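Local coordinates for lantibiotic dehydratase (Microbispora corallina, PDB 5EHK), which probably dehydrates serine and threonine residues of the NAI-107 precursor peptide in a tRNA-dependent reaction during biosynthesis of this lantibiotic, at residues R377-V382 against D513-G518; P818-R823 against G881-I886; R823-R828 against D861-H866. All coordinates share one frame; numbering follows the deposited sequence.

Interaction 1: R377-V382 against D513-G518; sequences RLPEVV and DELSAG
The side chain of L515 meets P379 and V382 in a wholly apolar contact centred on one methyl. Its CD2 lies 3.7 Å from CG of P379 and, at 3.7 Å, also touches CG2 of V382. A first torsion that sets CG of L515 anti to its backbone N (chi1 -165°) carries the branched end over to the proline, whose ring it meets obliquely; V382 crosses it at about a right angle. The other methyl, CD1, is only loosely approached by CD2 of L378, at 4.5 Å. V381 adds a looser contact, with CG1 4.3 Å from the backbone O of L515.

The contact packs the end of the short helix 512-516 against a strand-to-helix junction, where strand 366-379 passes into helix 380-395. P379 stands at the N-cap of helix 380-395, a place where a residue without an N-H costs little. G518 follows helix 512-516 in a Schellman motif, and its positive phi suits a glycine.

No hydrogen bond crosses between the segments; G518 N bonds to L515 O at 2.7 Å, and the hydroxyl of S516 turns back to L512 O. Beyond the two segments, F520 packs on V382 and A509 on L515.

Interaction 2: P818-R823 against G881-I886; sequences PWLYLR and GLLPEI
Strand 819-823, bearing L820 and L822, and helix 881-886, bearing L882, L883 and I886, run nearly in the same direction, with 16° between them and their axes 10.9 Å apart. That spacing is bridged by side chains alone. The helix is kinked at P884, where the backbone N makes no bond to the preceding turn, as expected of a residue without an N-H.

L820 and L822, two residues apart on the strand, both direct their CB atoms at the helix. Setting CG anti to the backbone N (chi1 -163°) lets L820 reach CD2 to within 3.7 Å of CD2 of L882, the two side chains crossing obliquely, while its CD1 comes within 4.3 Å of CD1 of L883. One helical turn beyond L882, I886 meets L822 tip to tip, with its CD1 3.8 Å from CD1 of L822. L904 of neighbouring strand 902-905 touches L820, L822 and L883, and L883 also packs on W879 of the second subunit.

All five side chains are buried and no hydrogen bond joins the segments, so the antiparallel sheet and the helix on its face are held here by the exclusion of water and by van der Waals contact between branched aliphatic chains, without directional bonds.

Interaction 3: R823-R828 against D861-H866; sequences RLRVPR and DTAGQH
A two-residue beta hairpin joins strands 853-861 and 864-872, and R825, just past the neighbouring strand 819-824, grips D861 at its turn. The type I turn from D861 to G864 is closed by backbone bonds in both directions, and the positive phi of G864 suits glycine.

R825 meets the carboxylate of D861 end-on: NH1 donates to OD1 at 3.0 Å, almost straight at 175°, and NH2 to OD2 at 2.9 Å through the syn lone pair. The two groups are nearly coplanar. D861 OD1 also receives A863 N at 2.8 Å, from above the carboxylate plane, in an Asx turn, so one oxygen ties the turn and the arginine together. The bend of R825 at chi2 (-79°) brings its guanidinium back over H866, flat on one face of the ring with centres 3.8 Å apart. ND1 of H866 donates to G864 O at 3.3 Å, which holds the ring's orientation, and its NE2 bonds to R868. E903 takes NE of R825. Farther along, Q865 OE1 lies 3.2 Å from CB of R828, a packing contact only.

Beyond the salt bridge, T862 OG1 bonds to T862 OG1 of the second subunit, placing the hairpin tip at the dimer interface. The arrangement is that of a two-residue beta hairpin with a type I turn, whose first residue, D861, also forms an Asx turn and a bidentate salt bridge.

In the fold
Interactions 2 and 3 share R823 and strand 819-824 and occupy one antiparallel sheet, their centres about 18 Å apart. Interaction 2 packs helix 875-895 on the sheet with buried aliphatic groups, whereas interaction 3, partly buried at the strand's end, relies on charge, stacking and hydrogen bonds. Both approach the second subunit. Interaction 1 lies on the opposite side of the chain's centre, in the N-terminal dehydratase region, while the other two belong to the C-terminal one; its nearest atoms are about 59 Å from interaction 2 and 51 Å from interaction 3. Mostly buried and apolar, it resembles interaction 2 chemically, but joins two helices near a strand end and touches no other subunit.

Interaction 1: R377-V382 against D513-G518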
loop_
_atom_site.group_PDB
_atom_site.type_symbol
_atom_site.label_atom_id
_atom_site.label_comp_id
_atom_site.label_asym_id
_atom_site.label_seq_id
_atom_site.Cartn_x
_atom_site.Cartn_y
_atom_site.Cartn_z
ATOM N N ARG A 377 -35.564 4.887 35.600
ATOM C CA ARG A 377 -35.651 6.293 35.275
ATOM C C ARG A 377 -34.377 6.977 35.688
ATOM O O ARG A 377 -33.800 6.659 36.721
ATOM C CB ARG A 377 -36.861 6.944 35.941
ATOM C CG ARG A 377 -38.152 6.631 35.226
ATOM C CD ARG A 377 -39.343 6.939 36.087
ATOM N NE ARG A 377 -40.543 6.315 35.545
ATOM C CZ ARG A 377 -41.441 6.956 34.809
ATOM N NH1 ARG A 377 -41.275 8.247 34.542
ATOM N NH2 ARG A 377 -42.502 6.308 34.352
ATOM N N LEU A 378 -33.923 7.909 34.869
ATOM C CA LEU A 378 -32.691 8.592 35.183
ATOM C C LEU A 378 -32.945 10.086 35.080
ATOM O O LEU A 378 -33.695 10.534 34.221
ATOM C CB LEU A 378 -31.585 8.164 34.217
ATOM C CG LEU A 378 -31.234 6.684 34.069
ATOM C CD1 LEU A 378 -30.274 6.537 32.899
ATOM C CD2 LEU A 378 -30.595 6.123 35.343
ATOM N N PRO A 379 -32.342 10.861 35.987
ATOM C CA PRO A 379 -32.554 12.306 36.033
ATOM C C PRO A 379 -31.901 12.974 34.846
ATOM O O PRO A 379 -31.093 12.358 34.160
ATOM C CB PRO A 379 -31.819 12.715 37.305
ATOM C CG PRO A 379 -30.737 11.716 37.441
ATOM C CD PRO A 379 -31.395 10.421 37.027
ATOM N N GLU A 380 -32.226 14.239 34.642
ATOM C CA GLU A 380 -31.676 15.007 33.547
ATOM C C GLU A 380 -30.161 15.235 33.619
ATOM O O GLU A 380 -29.525 15.486 32.602
ATOM C CB GLU A 380 -32.406 16.353 33.464
ATOM C CG GLU A 380 -33.862 16.241 33.096
ATOM C CD GLU A 380 -34.059 15.705 31.687
ATOM O OE1 GLU A 380 -33.188 16.001 30.821
ATOM O OE2 GLU A 380 -35.072 14.991 31.456
ATOM N N VAL A 381 -29.565 15.136 34.796
ATOM C CA VAL A 381 -28.138 15.436 34.893
ATOM C C VAL A 381 -27.351 14.379 34.121
ATOM O O VAL A 381 -26.320 14.675 33.525
ATOM C CB VAL A 381 -27.644 15.548 36.378
ATOM C CG1 VAL A 381 -27.767 14.207 37.108
ATOM C CG2 VAL A 381 -26.221 16.101 36.457
ATOM N N VAL A 382 -27.873 13.156 34.104
ATOM C CA VAL A 382 -27.243 12.065 33.377
ATOM C C VAL A 382 -27.397 12.241 31.866
ATOM O O VAL A 382 -26.418 12.132 31.131
ATOM C CB VAL A 382 -27.792 10.708 33.810
ATOM C CG1 VAL A 382 -27.325 9.612 32.841
ATOM C CG2 VAL A 382 -27.349 10.410 35.235
ATOM N N ASP A 513 -29.986 7.823 45.103
ATOM C CA ASP A 513 -30.128 9.192 45.577
ATOM C C ASP A 513 -28.839 9.987 45.378
ATOM O O ASP A 513 -28.881 11.152 44.952
ATOM C CB ASP A 513 -30.595 9.208 47.040
ATOM C CG ASP A 513 -31.858 8.376 47.258
ATOM O OD1 ASP A 513 -31.922 7.229 46.738
ATOM O OD2 ASP A 513 -32.783 8.863 47.946
ATOM N N GLU A 514 -27.692 9.367 45.638
ATOM C CA GLU A 514 -26.446 10.069 45.369
ATOM C C GLU A 514 -26.294 10.314 43.851
ATOM O O GLU A 514 -25.653 11.290 43.417
ATOM C CB GLU A 514 -25.249 9.307 45.931
ATOM C CG GLU A 514 -25.214 9.252 47.449
ATOM C CD GLU A 514 -23.884 8.750 48.009
ATOM O OE1 GLU A 514 -23.877 7.638 48.582
ATOM O OE2 GLU A 514 -22.853 9.462 47.875
ATOM N N LEU A 515 -26.920 9.439 43.061
ATOM C CA LEU A 515 -26.976 9.589 41.616
ATOM C C LEU A 515 -27.695 10.876 41.303
ATOM O O LEU A 515 -27.194 11.716 40.546
ATOM C CB LEU A 515 -27.720 8.415 40.966
ATOM C CG LEU A 515 -27.611 8.187 39.445
ATOM C CD1 LEU A 515 -28.248 6.868 39.086
ATOM C CD2 LEU A 515 -28.247 9.287 38.623
ATOM N N SER A 516 -28.892 11.002 41.872
ATOM C CA SER A 516 -29.770 12.139 41.622
ATOM C C SER A 516 -29.001 13.424 41.865
ATOM O O SER A 516 -29.233 14.432 41.197
ATOM C CB SER A 516 -30.958 12.080 42.572
ATOM O OG SER A 516 -31.692 10.887 42.386
ATOM N N ALA A 517 -28.070 13.355 42.820
ATOM C CA ALA A 517 -27.256 14.493 43.239
ATOM C C ALA A 517 -25.969 14.681 42.428
ATOM O O ALA A 517 -25.266 15.687 42.586
ATOM C CB ALA A 517 -26.945 14.374 44.721
ATOM N N GLY A 518 -25.669 13.728 41.549
ATOM C CA GLY A 518 -24.565 13.898 40.622
ATOM C C GLY A 518 -23.314 13.109 40.937
ATOM O O GLY A 518 -22.274 13.267 40.283
#

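Interaction 2: P818-R823 against G881-I886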
loop_
_atom_site.group_PDB
_atom_site.type_symbol
_atom_site.label_atom_id
_atom_site.label_comp_id
_atom_site.label_asym_id
_atom_site.label_seq_id
_atom_site.Cartn_x
_atom_site.Cartn_y
_atom_site.Cartn_z
ATOM N N PRO A 818 -13.304 3.162 -37.003
ATOM C CA PRO A 818 -13.171 4.543 -37.493
ATOM C C PRO A 818 -11.854 5.120 -36.943
ATOM O O PRO A 818 -11.119 5.817 -37.642
ATOM C CB PRO A 818 -14.384 5.257 -36.888
ATOM C CG PRO A 818 -14.696 4.497 -35.645
ATOM C CD PRO A 818 -14.205 3.060 -35.840
ATOM N N TRP A 819 -11.569 4.794 -35.687
ATOM C CA TRP A 819 -10.342 5.197 -35.023
ATOM C C TRP A 819 -9.317 4.050 -34.897
ATOM O O TRP A 819 -9.656 2.928 -34.500
ATOM C CB TRP A 819 -10.657 5.710 -33.614
ATOM C CG TRP A 819 -11.964 6.456 -33.455
ATOM C CD1 TRP A 819 -13.173 5.927 -33.077
ATOM C CD2 TRP A 819 -12.174 7.871 -33.594
ATOM N NE1 TRP A 819 -14.127 6.917 -33.017
ATOM C CE2 TRP A 819 -13.541 8.121 -33.320
ATOM C CE3 TRP A 819 -11.345 8.951 -33.939
ATOM C CZ2 TRP A 819 -14.092 9.410 -33.373
ATOM C CZ3 TRP A 819 -11.892 10.229 -33.992
ATOM C CH2 TRP A 819 -13.253 10.446 -33.716
ATOM N N LEU A 820 -8.063 4.363 -35.213
ATOM C CA LEU A 820 -6.914 3.582 -34.785
ATOM C C LEU A 820 -6.301 4.265 -33.550
ATOM O O LEU A 820 -5.869 5.423 -33.638
ATOM C CB LEU A 820 -5.912 3.579 -35.917
ATOM C CG LEU A 820 -4.792 2.563 -35.940
ATOM C CD1 LEU A 820 -5.356 1.173 -35.660
ATOM C CD2 LEU A 820 -4.153 2.612 -37.328
ATOM N N TYR A 821 -6.308 3.592 -32.395
ATOM C CA TYR A 821 -5.771 4.183 -31.151
ATOM C C TYR A 821 -4.594 3.379 -30.581
ATOM O O TYR A 821 -4.779 2.297 -30.016
ATOM C CB TYR A 821 -6.881 4.305 -30.121
ATOM C CG TYR A 821 -6.692 5.379 -29.081
ATOM C CD1 TYR A 821 -5.999 6.556 -29.380
ATOM C CD2 TYR A 821 -7.328 5.288 -27.832
ATOM C CE1 TYR A 821 -5.872 7.591 -28.428
ATOM C CE2 TYR A 821 -7.221 6.317 -26.883
ATOM C CZ TYR A 821 -6.493 7.469 -27.183
ATOM O OH TYR A 821 -6.372 8.492 -26.242
ATOM N N LEU A 822 -3.387 3.920 -30.725
ATOM C CA LEU A 822 -2.163 3.242 -30.307
ATOM C C LEU A 822 -1.704 3.635 -28.926
ATOM O O LEU A 822 -1.696 4.818 -28.584
ATOM C CB LEU A 822 -1.052 3.600 -31.269
ATOM C CG LEU A 822 -1.172 3.000 -32.650
ATOM C CD1 LEU A 822 -0.331 3.828 -33.591
ATOM C CD2 LEU A 822 -0.653 1.593 -32.582
ATOM N N ARG A 823 -1.274 2.647 -28.143
ATOM C CA ARG A 823 -0.568 2.923 -26.889
ATOM C C ARG A 823 0.903 2.598 -26.994
ATOM O O ARG A 823 1.288 1.454 -27.175
ATOM C CB ARG A 823 -1.165 2.135 -25.768
ATOM C CG ARG A 823 -2.625 2.385 -25.605
ATOM C CD ARG A 823 -3.039 1.799 -24.279
ATOM N NE ARG A 823 -4.485 1.738 -24.159
ATOM C CZ ARG A 823 -5.122 0.659 -23.737
ATOM N NH1 ARG A 823 -4.416 -0.438 -23.428
ATOM N NH2 ARG A 823 -6.446 0.678 -23.649
ATOM N N GLY A 881 -3.847 -1.086 -44.509
ATOM C CA GLY A 881 -2.777 -0.318 -45.112
ATOM C C GLY A 881 -1.879 0.322 -44.078
ATOM O O GLY A 881 -0.688 0.009 -44.010
ATOM N N LEU A 882 -2.456 1.204 -43.265
ATOM C CA LEU A 882 -1.702 1.963 -42.280
ATOM C C LEU A 882 -1.159 1.100 -41.166
ATOM O O LEU A 882 0.012 1.206 -40.826
ATOM C CB LEU A 882 -2.544 3.076 -41.673
ATOM C CG LEU A 882 -1.849 3.811 -40.525
ATOM C CD1 LEU A 882 -0.565 4.465 -41.028
ATOM C CD2 LEU A 882 -2.789 4.859 -39.929
ATOM N N LEU A 883 -2.005 0.253 -40.591
ATOM C CA LEU A 883 -1.584 -0.529 -39.430
ATOM C C LEU A 883 -0.316 -1.355 -39.629
ATOM O O LEU A 883 0.566 -1.331 -38.774
ATOM C CB LEU A 883 -2.699 -1.430 -38.925
ATOM C CG LEU A 883 -2.236 -2.228 -37.718
ATOM C CD1 LEU A 883 -1.992 -1.281 -36.555
ATOM C CD2 LEU A 883 -3.319 -3.194 -37.384
ATOM N N PRO A 884 -0.203 -2.065 -40.761
ATOM C CA PRO A 884 1.017 -2.862 -40.885
ATOM C C PRO A 884 2.255 -2.031 -41.195
ATOM O O PRO A 884 3.360 -2.462 -40.854
ATOM C CB PRO A 884 0.697 -3.802 -42.048
ATOM C CG PRO A 884 -0.790 -3.831 -42.109
ATOM C CD PRO A 884 -1.203 -2.453 -41.771
ATOM N N GLU A 885 2.100 -0.861 -41.802
ATOM C CA GLU A 885 3.272 -0.020 -42.010
ATOM C C GLU A 885 3.765 0.470 -40.651
ATOM O O GLU A 885 4.949 0.372 -40.335
ATOM C CB GLU A 885 2.972 1.145 -42.958
ATOM C CG GLU A 885 4.134 2.119 -43.086
ATOM C CD GLU A 885 3.970 3.148 -44.205
ATOM O OE1 GLU A 885 2.926 3.125 -44.910
ATOM O OE2 GLU A 885 4.888 4.001 -44.349
ATOM N N ILE A 886 2.822 0.989 -39.871
ATOM C CA ILE A 886 3.019 1.410 -38.502
ATOM C C ILE A 886 3.653 0.316 -37.628
ATOM O O ILE A 886 4.621 0.573 -36.888
ATOM C CB ILE A 886 1.664 1.812 -37.891
ATOM C CG1 ILE A 886 1.399 3.292 -38.138
ATOM C CG2 ILE A 886 1.659 1.650 -36.399
ATOM C CD1 ILE A 886 0.169 3.818 -37.376
#

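Interaction 3: R823-R828 against D861-H866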
loop_
_atom_site.group_PDB
_atom_site.type_symbol
_atom_site.label_atom_id
_atom_site.label_comp_id
_atom_site.label_asym_id
_atom_site.label_seq_id
_atom_site.Cartn_x
_atom_site.Cartn_y
_atom_site.Cartn_z
ATOM N N ARG A 823 -1.274 2.647 -28.143
ATOM C CA ARG A 823 -0.568 2.923 -26.889
ATOM C C ARG A 823 0.903 2.598 -26.994
ATOM O O ARG A 823 1.288 1.454 -27.175
ATOM C CB ARG A 823 -1.165 2.135 -25.768
ATOM C CG ARG A 823 -2.625 2.385 -25.605
ATOM C CD ARG A 823 -3.039 1.799 -24.279
ATOM N NE ARG A 823 -4.485 1.738 -24.159
ATOM C CZ ARG A 823 -5.122 0.659 -23.737
ATOM N NH1 ARG A 823 -4.416 -0.438 -23.428
ATOM N NH2 ARG A 823 -6.446 0.678 -23.649
ATOM N N LEU A 824 1.727 3.623 -26.900
ATOM C CA LEU A 824 3.146 3.440 -27.105
ATOM C C LEU A 824 3.864 3.545 -25.778
ATOM O O LEU A 824 3.865 4.601 -25.134
ATOM C CB LEU A 824 3.664 4.448 -28.132
ATOM C CG LEU A 824 2.853 4.466 -29.434
ATOM C CD1 LEU A 824 3.336 5.571 -30.372
ATOM C CD2 LEU A 824 2.928 3.122 -30.101
ATOM N N ARG A 825 4.434 2.420 -25.346
ATOM C CA ARG A 825 5.064 2.343 -24.027
ATOM C C ARG A 825 6.450 2.960 -24.081
ATOM O O ARG A 825 7.443 2.279 -24.057
ATOM C CB ARG A 825 5.102 0.900 -23.515
ATOM C CG ARG A 825 3.724 0.239 -23.432
ATOM C CD ARG A 825 2.947 0.670 -22.202
ATOM N NE ARG A 825 1.494 0.538 -22.352
ATOM C CZ ARG A 825 0.615 0.932 -21.428
ATOM N NH1 ARG A 825 1.054 1.478 -20.288
ATOM N NH2 ARG A 825 -0.695 0.780 -21.638
ATOM N N VAL A 826 6.472 4.274 -24.185
ATOM C CA VAL A 826 7.683 5.050 -24.182
ATOM C C VAL A 826 7.705 5.668 -22.809
ATOM O O VAL A 826 6.845 6.463 -22.489
ATOM C CB VAL A 826 7.603 6.175 -25.263
ATOM C CG1 VAL A 826 8.844 7.047 -25.252
ATOM C CG2 VAL A 826 7.375 5.585 -26.654
ATOM N N PRO A 827 8.649 5.254 -21.960
ATOM C CA PRO A 827 8.719 5.836 -20.622
ATOM C C PRO A 827 8.923 7.328 -20.701
ATOM O O PRO A 827 9.505 7.823 -21.667
ATOM C CB PRO A 827 9.945 5.165 -20.009
ATOM C CG PRO A 827 10.697 4.603 -21.139
ATOM C CD PRO A 827 9.687 4.237 -22.164
ATOM N N ARG A 828 8.469 8.027 -19.669
ATOM C CA ARG A 828 8.383 9.481 -19.692
ATOM C C ARG A 828 9.691 10.180 -20.059
ATOM O O ARG A 828 9.678 11.108 -20.866
ATOM C CB ARG A 828 7.834 9.985 -18.349
ATOM C CG ARG A 828 7.695 11.492 -18.223
ATOM C CD ARG A 828 6.929 12.096 -19.380
ATOM N NE ARG A 828 7.647 13.228 -19.974
ATOM C CZ ARG A 828 7.207 14.475 -19.906
ATOM N NH1 ARG A 828 6.058 14.732 -19.283
ATOM N NH2 ARG A 828 7.894 15.461 -20.461
ATOM N N ASP A 861 -1.604 5.089 -17.121
ATOM C CA ASP A 861 -2.541 4.079 -16.617
ATOM C C ASP A 861 -1.907 3.170 -15.571
ATOM O O ASP A 861 -0.829 3.459 -15.040
ATOM C CB ASP A 861 -3.186 3.257 -17.757
ATOM C CG ASP A 861 -2.154 2.494 -18.633
ATOM O OD1 ASP A 861 -1.017 2.218 -18.178
ATOM O OD2 ASP A 861 -2.507 2.124 -19.786
ATOM N N THR A 862 -2.534 2.025 -15.340
ATOM C CA THR A 862 -2.069 1.120 -14.296
ATOM C C THR A 862 -0.670 0.589 -14.626
ATOM O O THR A 862 0.009 0.046 -13.757
ATOM C CB THR A 862 -3.028 -0.098 -14.111
ATOM O OG1 THR A 862 -3.130 -0.828 -15.342
ATOM C CG2 THR A 862 -4.438 0.332 -13.641
ATOM N N ALA A 863 -0.251 0.732 -15.883
ATOM C CA ALA A 863 1.032 0.191 -16.325
ATOM C C ALA A 863 2.084 1.268 -16.546
ATOM O O ALA A 863 3.150 1.017 -17.119
ATOM C CB ALA A 863 0.856 -0.649 -17.579
ATOM N N GLY A 864 1.790 2.473 -16.084
ATOM C CA GLY A 864 2.789 3.516 -16.110
ATOM C C GLY A 864 2.460 4.613 -17.097
ATOM O O GLY A 864 1.313 4.737 -17.537
ATOM N N GLN A 865 3.485 5.401 -17.429
ATOM C CA GLN A 865 3.373 6.514 -18.361
ATOM C C GLN A 865 3.668 6.082 -19.779
ATOM O O GLN A 865 4.673 5.403 -20.037
ATOM C CB GLN A 865 4.326 7.643 -17.973
ATOM C CG GLN A 865 3.755 8.611 -16.948
ATOM C CD GLN A 865 4.802 9.548 -16.406
ATOM O OE1 GLN A 865 5.861 9.107 -15.975
ATOM N NE2 GLN A 865 4.522 10.851 -16.428
ATOM N N HIS A 866 2.789 6.478 -20.696
ATOM C CA HIS A 866 2.975 6.136 -22.098
ATOM C C HIS A 866 2.433 7.237 -22.994
ATOM O O HIS A 866 1.952 8.243 -22.507
ATOM C CB HIS A 866 2.342 4.789 -22.381
ATOM C CG HIS A 866 0.898 4.728 -22.020
ATOM N ND1 HIS A 866 0.464 4.757 -20.714
ATOM C CD2 HIS A 866 -0.210 4.589 -22.786
ATOM C CE1 HIS A 866 -0.857 4.683 -20.694
ATOM N NE2 HIS A 866 -1.289 4.565 -21.937
#